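Local coordinates for protein Xaa-Pro Dipeptidase (Alteromonas macleodii, PDB 2QS8) that probably hydrolyses dipeptides as a metal-dependent member of the amidohydrolase superfamily, and holds a methionine beside a magnesium ion in its active site, at residues T9-G14 with I30-N35; S38-G43 with I375-L380; V232-H237 with D251-G256; G241-I246 with F258-A263. All blocks are in the same frame, centred on the assembly; numbering follows the deposited sequence.

Contact 1: residues T9-G14 with I30-N35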
loop_
_atom_site.group_PDB
_atom_site.type_symbol
_atom_site.label_atom_id
_atom_site.label_comp_id
_atom_site.label_asym_id
_atom_site.label_seq_id
_atom_site.Cartn_x
_atom_site.Cartn_y
_atom_site.Cartn_z
ATOM N N THR A 9 25.880 -2.893 -52.516
ATOM C CA THR A 9 25.587 -1.571 -53.017
ATOM C C THR A 9 26.794 -0.676 -52.804
ATOM O O THR A 9 27.413 -0.684 -51.737
ATOM C CB THR A 9 24.389 -0.941 -52.295
ATOM O OG1 THR A 9 23.219 -1.722 -52.544
ATOM C CG2 THR A 9 24.167 0.475 -52.784
ATOM N N LEU A 10 27.125 0.095 -53.828
ATOM C CA LEU A 10 28.246 1.016 -53.732
ATOM C C LEU A 10 27.747 2.449 -53.710
ATOM O O LEU A 10 26.906 2.828 -54.515
ATOM C CB LEU A 10 29.200 0.851 -54.922
ATOM C CG LEU A 10 30.276 1.945 -54.988
ATOM C CD1 LEU A 10 31.320 1.710 -53.889
ATOM C CD2 LEU A 10 30.932 1.947 -56.367
ATOM N N ILE A 11 28.276 3.241 -52.788
ATOM C CA ILE A 11 27.895 4.641 -52.685
ATOM C C ILE A 11 29.128 5.528 -52.821
ATOM O O ILE A 11 30.131 5.325 -52.131
ATOM C CB ILE A 11 27.223 4.957 -51.324
ATOM C CG1 ILE A 11 25.909 4.192 -51.192
ATOM C CG2 ILE A 11 26.970 6.448 -51.199
ATOM C CD1 ILE A 11 25.215 4.426 -49.871
ATOM N N HIS A 12 29.045 6.500 -53.726
ATOM C CA HIS A 12 30.121 7.457 -53.942
ATOM C C HIS A 12 29.701 8.708 -53.195
ATOM O O HIS A 12 28.768 9.407 -53.603
ATOM C CB HIS A 12 30.280 7.769 -55.431
ATOM C CG HIS A 12 31.102 6.767 -56.182
ATOM N ND1 HIS A 12 31.193 6.768 -57.557
ATOM C CD2 HIS A 12 31.893 5.755 -55.752
ATOM C CE1 HIS A 12 32.005 5.799 -57.942
ATOM N NE2 HIS A 12 32.441 5.168 -56.866
ATOM N N ALA A 13 30.378 8.986 -52.091
ATOM C CA ALA A 13 30.047 10.155 -51.300
ATOM C C ALA A 13 30.995 11.333 -51.551
ATOM O O ALA A 13 32.194 11.252 -51.270
ATOM C CB ALA A 13 30.037 9.791 -49.822
ATOM N N GLY A 14 30.436 12.421 -52.080
ATOM C CA GLY A 14 31.216 13.612 -52.353
ATOM C C GLY A 14 31.947 13.990 -51.090
ATOM O O GLY A 14 33.173 14.130 -51.080
ATOM N N ILE A 30 31.530 3.932 -49.891
ATOM C CA ILE A 30 30.925 3.144 -48.826
ATOM C C ILE A 30 30.285 1.926 -49.480
ATOM O O ILE A 30 29.551 2.059 -50.455
ATOM C CB ILE A 30 29.845 3.958 -48.087
ATOM C CG1 ILE A 30 30.444 5.281 -47.607
ATOM C CG2 ILE A 30 29.299 3.154 -46.914
ATOM C CD1 ILE A 30 29.426 6.266 -47.074
ATOM N N VAL A 31 30.573 0.742 -48.952
ATOM C CA VAL A 31 30.011 -0.473 -49.525
ATOM C C VAL A 31 29.010 -1.094 -48.570
ATOM O O VAL A 31 29.324 -1.348 -47.408
ATOM C CB VAL A 31 31.113 -1.504 -49.852
ATOM C CG1 VAL A 31 30.541 -2.626 -50.690
ATOM C CG2 VAL A 31 32.239 -0.839 -50.590
ATOM N N ILE A 32 27.802 -1.332 -49.068
ATOM C CA ILE A 32 26.740 -1.916 -48.263
ATOM C C ILE A 32 26.448 -3.352 -48.677
ATOM O O ILE A 32 26.243 -3.642 -49.855
ATOM C CB ILE A 32 25.450 -1.082 -48.377
ATOM C CG1 ILE A 32 25.689 0.309 -47.792
ATOM C CG2 ILE A 32 24.308 -1.776 -47.662
ATOM C CD1 ILE A 32 24.587 1.294 -48.091
ATOM N N ASP A 33 26.442 -4.242 -47.691
ATOM C CA ASP A 33 26.172 -5.657 -47.907
ATOM C C ASP A 33 25.050 -6.043 -46.940
ATOM O O ASP A 33 25.265 -6.155 -45.727
ATOM C CB ASP A 33 27.441 -6.471 -47.636
ATOM C CG ASP A 33 27.253 -7.955 -47.887
ATOM O OD1 ASP A 33 26.506 -8.320 -48.817
ATOM O OD2 ASP A 33 27.866 -8.758 -47.156
ATOM N N GLY A 34 23.852 -6.235 -47.479
ATOM C CA GLY A 34 22.721 -6.551 -46.630
ATOM C C GLY A 34 22.374 -5.296 -45.842
ATOM O O GLY A 34 22.198 -4.222 -46.422
ATOM N N ASN A 35 22.289 -5.415 -44.522
ATOM C CA ASN A 35 21.968 -4.267 -43.680
ATOM C C ASN A 35 23.232 -3.749 -42.991
ATOM O O ASN A 35 23.165 -2.943 -42.062
ATOM C CB ASN A 35 20.919 -4.663 -42.637
ATOM C CG ASN A 35 21.434 -5.697 -41.653
ATOM O OD1 ASN A 35 22.459 -6.345 -41.880
ATOM N ND2 ASN A 35 20.718 -5.862 -40.552
#

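Contact 2: residues S38-G43 with I375-L380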
loop_
_atom_site.group_PDB
_atom_site.type_symbol
_atom_site.label_atom_id
_atom_site.label_comp_id
_atom_site.label_asym_id
_atom_site.label_seq_id
_atom_site.Cartn_x
_atom_site.Cartn_y
_atom_site.Cartn_z
ATOM N N SER A 38 29.855 -2.943 -45.113
ATOM C CA SER A 38 30.965 -3.890 -45.219
ATOM C C SER A 38 32.343 -3.297 -45.498
ATOM O O SER A 38 33.359 -3.918 -45.198
ATOM C CB SER A 38 30.655 -4.942 -46.283
ATOM O OG SER A 38 30.428 -4.336 -47.538
ATOM N N ASP A 39 32.400 -2.105 -46.073
ATOM C CA ASP A 39 33.702 -1.528 -46.352
ATOM C C ASP A 39 33.661 -0.028 -46.631
ATOM O O ASP A 39 32.623 0.528 -46.976
ATOM C CB ASP A 39 34.346 -2.261 -47.528
ATOM C CG ASP A 39 35.862 -2.248 -47.469
ATOM O OD1 ASP A 39 36.486 -2.669 -48.468
ATOM O OD2 ASP A 39 36.426 -1.828 -46.434
ATOM N N ILE A 40 34.813 0.615 -46.474
ATOM C CA ILE A 40 34.939 2.048 -46.697
ATOM C C ILE A 40 36.301 2.304 -47.316
ATOM O O ILE A 40 37.321 2.218 -46.637
ATOM C CB ILE A 40 34.846 2.831 -45.369
ATOM C CG1 ILE A 40 33.526 2.504 -44.668
ATOM C CG2 ILE A 40 34.966 4.326 -45.631
ATOM C CD1 ILE A 40 33.436 3.046 -43.273
ATOM N N LYS A 41 36.311 2.615 -48.604
ATOM C CA LYS A 41 37.558 2.874 -49.304
ATOM C C LYS A 41 37.655 4.321 -49.775
ATOM O O LYS A 41 36.640 4.973 -50.025
ATOM C CB LYS A 41 37.684 1.910 -50.486
ATOM C CG LYS A 41 37.775 0.455 -50.054
ATOM C CD LYS A 41 38.140 -0.471 -51.211
ATOM C CE LYS A 41 38.477 -1.875 -50.703
ATOM N NZ LYS A 41 39.569 -1.838 -49.681
ATOM N N LYS A 42 38.882 4.822 -49.877
ATOM C CA LYS A 42 39.110 6.191 -50.326
ATOM C C LYS A 42 38.977 6.326 -51.839
ATOM O O LYS A 42 39.313 5.409 -52.595
ATOM C CB LYS A 42 40.486 6.677 -49.875
ATOM C CG LYS A 42 40.592 6.902 -48.374
ATOM C CD LYS A 42 41.991 7.335 -47.992
ATOM C CE LYS A 42 42.151 7.466 -46.484
ATOM N NZ LYS A 42 43.585 7.699 -46.104
ATOM N N GLY A 43 38.479 7.481 -52.270
ATOM C CA GLY A 43 38.289 7.733 -53.684
ATOM C C GLY A 43 37.029 7.066 -54.197
ATOM O O GLY A 43 36.339 6.363 -53.454
ATOM N N ILE A 375 29.355 6.007 -39.547
ATOM C CA ILE A 375 29.555 5.272 -40.784
ATOM C C ILE A 375 30.930 4.626 -40.670
ATOM O O ILE A 375 31.958 5.232 -40.973
ATOM C CB ILE A 375 29.447 6.202 -41.988
ATOM C CG1 ILE A 375 28.047 6.839 -41.982
ATOM C CG2 ILE A 375 29.688 5.423 -43.270
ATOM C CD1 ILE A 375 27.775 7.818 -43.098
ATOM N N GLU A 376 30.916 3.388 -40.191
ATOM C CA GLU A 376 32.115 2.605 -39.952
ATOM C C GLU A 376 31.832 1.167 -40.352
ATOM O O GLU A 376 30.700 0.693 -40.234
ATOM C CB GLU A 376 32.461 2.660 -38.460
ATOM C CG GLU A 376 33.874 3.129 -38.140
ATOM C CD GLU A 376 34.003 3.696 -36.723
ATOM O OE1 GLU A 376 35.138 4.022 -36.316
ATOM O OE2 GLU A 376 32.975 3.826 -36.021
ATOM N N SER A 377 32.865 0.476 -40.820
ATOM C CA SER A 377 32.725 -0.911 -41.240
ATOM C C SER A 377 32.196 -1.781 -40.101
ATOM O O SER A 377 32.691 -1.714 -38.973
ATOM C CB SER A 377 34.079 -1.456 -41.712
ATOM O OG SER A 377 34.613 -0.670 -42.765
ATOM N N GLY A 378 31.193 -2.598 -40.408
ATOM C CA GLY A 378 30.613 -3.466 -39.404
ATOM C C GLY A 378 29.280 -2.973 -38.863
ATOM O O GLY A 378 28.395 -3.776 -38.575
ATOM N N LYS A 379 29.120 -1.660 -38.734
ATOM C CA LYS A 379 27.871 -1.103 -38.212
ATOM C C LYS A 379 26.708 -1.226 -39.180
ATOM O O LYS A 379 26.906 -1.516 -40.358
ATOM C CB LYS A 379 28.061 0.364 -37.823
ATOM C CG LYS A 379 28.866 0.542 -36.548
ATOM C CD LYS A 379 28.696 1.934 -35.970
ATOM C CE LYS A 379 29.417 2.068 -34.637
ATOM N NZ LYS A 379 29.229 3.419 -34.035
ATOM N N LEU A 380 25.496 -1.014 -38.678
ATOM C CA LEU A 380 24.298 -1.097 -39.506
ATOM C C LEU A 380 24.263 0.043 -40.519
ATOM O O LEU A 380 24.681 1.173 -40.228
ATOM C CB LEU A 380 23.041 -1.071 -38.626
ATOM C CG LEU A 380 22.833 -2.280 -37.696
ATOM C CD1 LEU A 380 21.621 -2.054 -36.786
ATOM C CD2 LEU A 380 22.629 -3.539 -38.527
#

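Contact 3: residues V232-H237 with D251-G256. With MET (methionine), chain D.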
loop_
_atom_site.group_PDB
_atom_site.type_symbol
_atom_site.label_atom_id
_atom_site.label_comp_id
_atom_site.label_asym_id
_atom_site.label_seq_id
_atom_site.Cartn_x
_atom_site.Cartn_y
_atom_site.Cartn_z
ATOM N N VAL A 232 16.452 5.193 -18.211
ATOM C CA VAL A 232 15.529 6.109 -17.567
ATOM C C VAL A 232 15.735 7.553 -18.034
ATOM O O VAL A 232 16.782 8.153 -17.784
ATOM C CB VAL A 232 15.675 6.031 -16.017
ATOM C CG1 VAL A 232 14.758 7.032 -15.328
ATOM C CG2 VAL A 232 15.356 4.619 -15.542
ATOM N N ALA A 233 14.739 8.088 -18.738
ATOM C CA ALA A 233 14.763 9.470 -19.216
ATOM C C ALA A 233 13.961 10.260 -18.170
ATOM O O ALA A 233 12.983 9.750 -17.627
ATOM C CB ALA A 233 14.099 9.569 -20.586
ATOM N N VAL A 234 14.364 11.497 -17.895
ATOM C CA VAL A 234 13.683 12.281 -16.867
ATOM C C VAL A 234 13.317 13.729 -17.207
ATOM O O VAL A 234 14.185 14.563 -17.454
ATOM C CB VAL A 234 14.529 12.290 -15.556
ATOM C CG1 VAL A 234 13.819 13.082 -14.453
ATOM C CG2 VAL A 234 14.791 10.867 -15.103
ATOM N N HIS A 235 12.021 14.019 -17.210
ATOM C CA HIS A 235 11.540 15.377 -17.446
ATOM C C HIS A 235 11.897 16.163 -16.179
ATOM O O HIS A 235 11.631 15.698 -15.075
ATOM C CB HIS A 235 10.015 15.371 -17.624
ATOM C CG HIS A 235 9.377 16.718 -17.500
ATOM N ND1 HIS A 235 9.046 17.489 -18.589
ATOM C CD2 HIS A 235 8.996 17.425 -16.411
ATOM C CE1 HIS A 235 8.487 18.614 -18.181
ATOM N NE2 HIS A 235 8.446 18.598 -16.861
ATOM N N ALA A 236 12.503 17.339 -16.332
ATOM C CA ALA A 236 12.854 18.145 -15.169
ATOM C C ALA A 236 13.208 19.586 -15.509
ATOM O O ALA A 236 14.114 19.846 -16.297
ATOM C CB ALA A 236 14.003 17.503 -14.416
ATOM N N HIS A 237 12.481 20.519 -14.906
ATOM C CA HIS A 237 12.724 21.938 -15.117
ATOM C C HIS A 237 13.357 22.503 -13.843
ATOM O O HIS A 237 14.387 23.165 -13.905
ATOM C CB HIS A 237 11.411 22.676 -15.413
ATOM C CG HIS A 237 10.803 22.337 -16.736
ATOM N ND1 HIS A 237 11.442 22.575 -17.933
ATOM C CD2 HIS A 237 9.598 21.808 -17.054
ATOM C CE1 HIS A 237 10.658 22.210 -18.932
ATOM N NE2 HIS A 237 9.532 21.740 -18.426
ATOM N N ASP A 251 19.574 8.025 -16.710
ATOM C CA ASP A 251 20.395 8.152 -17.907
ATOM C C ASP A 251 20.387 9.531 -18.556
ATOM O O ASP A 251 21.399 9.968 -19.109
ATOM C CB ASP A 251 19.970 7.096 -18.927
ATOM C CG ASP A 251 20.161 5.690 -18.404
ATOM O OD1 ASP A 251 21.304 5.188 -18.453
ATOM O OD2 ASP A 251 19.175 5.095 -17.918
ATOM N N SER A 252 19.260 10.224 -18.485
ATOM C CA SER A 252 19.186 11.538 -19.094
ATOM C C SER A 252 18.153 12.474 -18.469
ATOM O O SER A 252 17.142 12.042 -17.907
ATOM C CB SER A 252 18.909 11.394 -20.597
ATOM O OG SER A 252 17.658 10.778 -20.836
ATOM N N ILE A 253 18.448 13.765 -18.560
ATOM C CA ILE A 253 17.577 14.809 -18.062
ATOM C C ILE A 253 17.058 15.544 -19.301
ATOM O O ILE A 253 17.846 15.970 -20.151
ATOM C CB ILE A 253 18.343 15.817 -17.180
ATOM C CG1 ILE A 253 18.853 15.143 -15.898
ATOM C CG2 ILE A 253 17.450 17.001 -16.871
ATOM C CD1 ILE A 253 17.767 14.520 -15.050
ATOM N N GLU A 254 15.743 15.675 -19.413
ATOM C CA GLU A 254 15.156 16.373 -20.550
ATOM C C GLU A 254 14.852 17.811 -20.144
ATOM O O GLU A 254 14.396 18.054 -19.031
ATOM C CB GLU A 254 13.863 15.675 -20.986
ATOM C CG GLU A 254 13.922 14.143 -20.982
ATOM C CD GLU A 254 14.925 13.565 -21.978
ATOM O OE1 GLU A 254 14.826 13.886 -23.179
ATOM O OE2 GLU A 254 15.804 12.781 -21.556
ATOM N N HIS A 255 15.114 18.763 -21.040
ATOM C CA HIS A 255 14.857 20.186 -20.779
ATOM C C HIS A 255 15.810 20.869 -19.775
ATOM O O HIS A 255 16.461 21.860 -20.112
ATOM C CB HIS A 255 13.409 20.383 -20.310
ATOM C CG HIS A 255 12.418 19.513 -21.016
ATOM N ND1 HIS A 255 12.317 19.458 -22.388
ATOM C CD2 HIS A 255 11.489 18.654 -20.540
ATOM C CE1 HIS A 255 11.368 18.602 -22.727
ATOM N NE2 HIS A 255 10.852 18.100 -21.623
ATOM N N GLY A 256 15.866 20.343 -18.550
ATOM C CA GLY A 256 16.728 20.891 -17.507
ATOM C C GLY A 256 16.796 22.408 -17.446
ATOM O O GLY A 256 17.848 22.986 -17.158
HETATM N N MET D . 6.842 19.355 -22.863
HETATM C CA MET D . 7.587 20.269 -21.948
HETATM C C MET D . 6.706 20.775 -20.809
HETATM O O MET D . 7.268 21.164 -19.766
HETATM C CB MET D . 8.123 21.463 -22.735
HETATM C CG MET D . 8.946 22.405 -21.899
HETATM S SD MET D . 9.711 23.631 -22.901
HETATM C CE MET D . 10.886 22.626 -23.761
HETATM O OXT MET D . 5.467 20.783 -20.983
HETATM O O HOH W 1 8.715 16.603 -21.154
#

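Contact 4: residues G241-I246 with F258-A263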
loop_
_atom_site.group_PDB
_atom_site.type_symbol
_atom_site.label_atom_id
_atom_site.label_comp_id
_atom_site.label_asym_id
_atom_site.label_seq_id
_atom_site.Cartn_x
_atom_site.Cartn_y
_atom_site.Cartn_z
ATOM N N GLY A 241 14.188 18.732 -8.181
ATOM C CA GLY A 241 13.730 17.442 -8.645
ATOM C C GLY A 241 14.799 16.852 -9.530
ATOM O O GLY A 241 15.109 15.662 -9.450
HETATM N N MSE A 242 15.374 17.707 -10.369
HETATM C CA MSE A 242 16.422 17.305 -11.296
HETATM C C MSE A 242 17.577 16.605 -10.570
HETATM O O MSE A 242 18.004 15.528 -10.975
HETATM C CB MSE A 242 16.935 18.541 -12.038
HETATM C CG MSE A 242 17.917 18.253 -13.149
HETATM SE SE MSE A 242 18.509 19.906 -14.061
HETATM C CE MSE A 242 19.554 19.184 -15.540
ATOM N N LYS A 243 18.062 17.210 -9.490
ATOM C CA LYS A 243 19.171 16.627 -8.724
ATOM C C LYS A 243 18.825 15.307 -8.019
ATOM O O LYS A 243 19.681 14.426 -7.874
ATOM C CB LYS A 243 19.708 17.661 -7.731
ATOM C CG LYS A 243 20.383 18.831 -8.448
ATOM C CD LYS A 243 21.025 19.842 -7.523
ATOM C CE LYS A 243 20.004 20.674 -6.793
ATOM N NZ LYS A 243 20.602 21.956 -6.328
ATOM N N ARG A 244 17.575 15.154 -7.591
ATOM C CA ARG A 244 17.176 13.908 -6.941
ATOM C C ARG A 244 17.331 12.787 -7.970
ATOM O O ARG A 244 17.737 11.677 -7.639
ATOM C CB ARG A 244 15.720 13.979 -6.462
ATOM C CG ARG A 244 15.464 15.021 -5.388
ATOM C CD ARG A 244 14.036 14.964 -4.836
ATOM N NE ARG A 244 13.822 15.982 -3.809
ATOM C CZ ARG A 244 12.659 16.218 -3.198
ATOM N NH1 ARG A 244 11.573 15.513 -3.502
ATOM N NH2 ARG A 244 12.583 17.158 -2.265
ATOM N N ALA A 245 17.023 13.106 -9.224
ATOM C CA ALA A 245 17.110 12.142 -10.312
ATOM C C ALA A 245 18.551 11.884 -10.754
ATOM O O ALA A 245 18.918 10.745 -11.030
ATOM C CB ALA A 245 16.269 12.615 -11.502
ATOM N N ILE A 246 19.354 12.944 -10.832
ATOM C CA ILE A 246 20.747 12.808 -11.232
ATOM C C ILE A 246 21.465 11.941 -10.209
ATOM O O ILE A 246 22.185 11.015 -10.568
ATOM C CB ILE A 246 21.433 14.180 -11.317
ATOM C CG1 ILE A 246 20.728 15.033 -12.368
ATOM C CG2 ILE A 246 22.906 14.015 -11.684
ATOM C CD1 ILE A 246 21.111 16.490 -12.347
ATOM N N PHE A 258 16.057 24.956 -15.378
ATOM C CA PHE A 258 16.689 25.710 -14.297
ATOM C C PHE A 258 17.853 24.959 -13.660
ATOM O O PHE A 258 18.099 25.032 -12.450
ATOM C CB PHE A 258 15.637 26.093 -13.262
ATOM C CG PHE A 258 14.463 26.818 -13.854
ATOM C CD1 PHE A 258 14.620 28.086 -14.416
ATOM C CD2 PHE A 258 13.211 26.214 -13.903
ATOM C CE1 PHE A 258 13.547 28.731 -15.019
ATOM C CE2 PHE A 258 12.141 26.847 -14.503
ATOM C CZ PHE A 258 12.303 28.107 -15.063
HETATM N N MSE A 259 18.571 24.236 -14.506
HETATM C CA MSE A 259 19.724 23.474 -14.080
HETATM C C MSE A 259 20.722 24.424 -13.416
HETATM O O MSE A 259 21.045 25.465 -13.983
HETATM C CB MSE A 259 20.355 22.845 -15.300
HETATM C CG MSE A 259 21.479 21.918 -14.992
HETATM SE SE MSE A 259 22.275 21.498 -16.711
HETATM C CE MSE A 259 20.789 20.661 -17.722
ATOM N N ASP A 260 21.196 24.087 -12.219
ATOM C CA ASP A 260 22.162 24.955 -11.533
ATOM C C ASP A 260 23.590 24.407 -11.590
ATOM O O ASP A 260 23.824 23.345 -12.159
ATOM C CB ASP A 260 21.745 25.201 -10.070
ATOM C CG ASP A 260 21.571 23.927 -9.281
ATOM O OD1 ASP A 260 21.991 22.859 -9.755
ATOM O OD2 ASP A 260 21.016 24.001 -8.168
ATOM N N LEU A 261 24.545 25.136 -11.019
ATOM C CA LEU A 261 25.945 24.708 -11.028
ATOM C C LEU A 261 26.123 23.330 -10.395
ATOM O O LEU A 261 26.833 22.480 -10.930
ATOM C CB LEU A 261 26.829 25.730 -10.293
ATOM C CG LEU A 261 28.323 25.389 -10.169
ATOM C CD1 LEU A 261 28.931 25.194 -11.553
ATOM C CD2 LEU A 261 29.052 26.501 -9.420
ATOM N N GLU A 262 25.471 23.109 -9.259
ATOM C CA GLU A 262 25.571 21.828 -8.575
ATOM C C GLU A 262 25.039 20.673 -9.428
ATOM O O GLU A 262 25.642 19.599 -9.485
ATOM C CB GLU A 262 24.801 21.865 -7.260
ATOM C CG GLU A 262 24.873 20.556 -6.504
ATOM C CD GLU A 262 23.916 20.499 -5.332
ATOM O OE1 GLU A 262 23.864 19.434 -4.682
ATOM O OE2 GLU A 262 23.222 21.509 -5.063
ATOM N N ALA A 263 23.907 20.899 -10.087
ATOM C CA ALA A 263 23.311 19.867 -10.920
ATOM C C ALA A 263 24.245 19.524 -12.072
ATOM O O ALA A 263 24.355 18.369 -12.453
ATOM C CB ALA A 263 21.964 20.330 -11.459
#

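Contact 1: residues T9-G14 with I30-N35
Residues T9 to I11 run antiparallel to I30 to I32, the two short strand axes 4.8 Å apart with their directions at 158°, and T9-I32 and I11-I30 are both hydrogen-bonded pairs. T9 N gives to I32 O at 2.8 Å, and T9 O takes I32 N at the same distance with the hydrogen almost on the line (176°). Two residues on, I11 and I30 form the same kind of pair; I11 N reaches I30 O at 2.9 Å. The L10-V31 pair between them is non-hydrogen-bonded, and there V31 CA comes up to T9 O at 3.4 Å in a CA-H...O contact.

Side chains alternate across the sheet. T9, I11, I30 and I32 share one face, where the side chains of I11 and I32 lie on a diagonal: each sends its CG1 branch out beside its own backbone N (chi1 -64° in both), and the CD1 methyls end 3.7 Å apart. L10 and V31 occupy the other face and touch more lightly, L10 CD1 lying 4.3 Å from V31 CG2; L10 also packs on F50 and I45.

Within the small beta domain beside the barrel, strand 9-16 has 28-33 on one side and the parallel strand 52-56 on the other, while 28-33 passes the sheet on to strand 36-42.

Contact 2: residues S38-G43 with I375-L380
The flat groups that I40 meets are the two successive peptide units joining I375, E376 and S377. Its CD1 methyl sits to one side of the E376-S377 peptide plane, nearer the rim formed by E376 CA and S377 N than the carbonyl end, with S377 N 3.6 Å from I40 CD1. The neighbouring peptide presents its oxygen to the same methyl, I375 O standing 3.5 Å from I40 CD1. The motif behind this is a type II beta turn from E376 to K379, closed by K379 N on E376 O at 3.2 Å, with G378 at its third position at positive phi. It comes up against strand 36-42 where that strand carries a classic beta bulge: S38 and D39 both face V31 of the adjoining strand.

I40 points toward the turn, and its CG1 branch, set beside the backbone N (chi1 -57°), carries CD1 across to the turn's backbone. Underneath, I375 CG2 gives a looser apolar touch. The carboxylate of D39 is occupied on its own strand: OD1 makes a salt bridge with K41 NZ at 3.4 Å, and OD2 takes a weak bond from I40 N. E376 likewise turns elsewhere, its carboxylate pairing with K20.

So the loop after helix 360-365 rests on the surface of the small beta domain by van der Waals contact, while I375 reaches down onto I30, I37 and V61. At the outer edge the S377 hydroxyl lies over the bulge, its OG 3.8 Å from D39 CA and 3.9 Å from I40 CG1.

Contact 3: residues V232-H237 with D251-G256
V234 and E254 sit in the tight middle of this parallel pair: E254 N gives to V234 O at 2.7 Å, almost straight (177°), and V234 N takes hold of S252 O at 2.8 Å. Beside them V234 CB packs on I253 CD1. E254 lays CG against V234 O, and the bend at chi2 (-64°) then turns the carboxylate back so that OE2 takes the S252 hydroxyl; R111 grips that same OE2. At the partly exposed start, D251 OD2 receives V232 N at 2.7 Å.

Toward the ligand the backbone pairing slackens. The A236 N bond to E254 O is weak, and A236 and H255 draw apart, 6.3 Å between CA atoms. Here a water joins H235 ND1 and H255 NE2, at 2.7 Å from each. The H237 and H255 rings are nearly parallel but slid past one another, and H237 NE2 gives to the bound methionine's O at 2.7 Å. G199 O holds H235 NE2 and T277 holds H255 ND1, so each ring is fixed at both nitrogens.

With helix 239-248 as the crossover, this is a beta-alpha-beta unit of the TIM barrel, its histidines lining the active site at the strands' C-terminal ends.

Contact 4: residues G241-I246 with F258-A263
K243 reaches from helix 239-248 to the start of the next helix, and from CG outward each atom of its side chain finds a partner; CB only directs the chain toward 258-263. CG rests on A263, 3.7 Å from its CB. CD crosses the end of the E262 side chain nearly at a right angle, 3.7 Å from E262 CD. At chi3 (-72°) the chain bends, taking CE past D260 OD2 and leaving NZ between two acids in a salt-bridge network: D260 OD2 at 2.8 Å, met through its syn lone pair, and E262 OE2 at 2.9 Å, met from above the carboxylate plane. D260 has a second task as N-cap, its OD1 accepting A263 N at 2.8 Å; the lysine therefore ties into the carboxylate that starts the helix.

Deeper in, the contact turns apolar. Selenomethionine M242 lays SE against M259 CB at 3.7 Å, though the placement of their terminal methyls is doubtful, and I246 CD1 closes on A263 CB at 4.0 Å.

Two successive outer helices of the barrel, 239-248 and 261-270, are thus joined side by side: M242 and I246 also press inward on I253 of strand 252-253, M259 packs on helix 299-319, and R244 bridges to D227 of the second subunit.

How the contacts relate
Contact 1 lies within the small beta domain, and contact 2 brings the loop 375-380 onto its strand 36-42, which bonds to strand 28-33 of the first through V31. Contact 1 is buried and held by backbone bonds; contact 2 lies at the surface and relies on van der Waals touch. Contacts 3 and 4 belong to the barrel, centres 10 Å apart, and interlock along the chain: H237 O bonds to F258 N, and helix 239-248 packs on the strands of contact 3. There the buried pair carries histidines to the ligand, whereas contact 4, farther out, mixes apolar packing with exposed charge. Some 37 Å separates the centres of contacts 1 and 3.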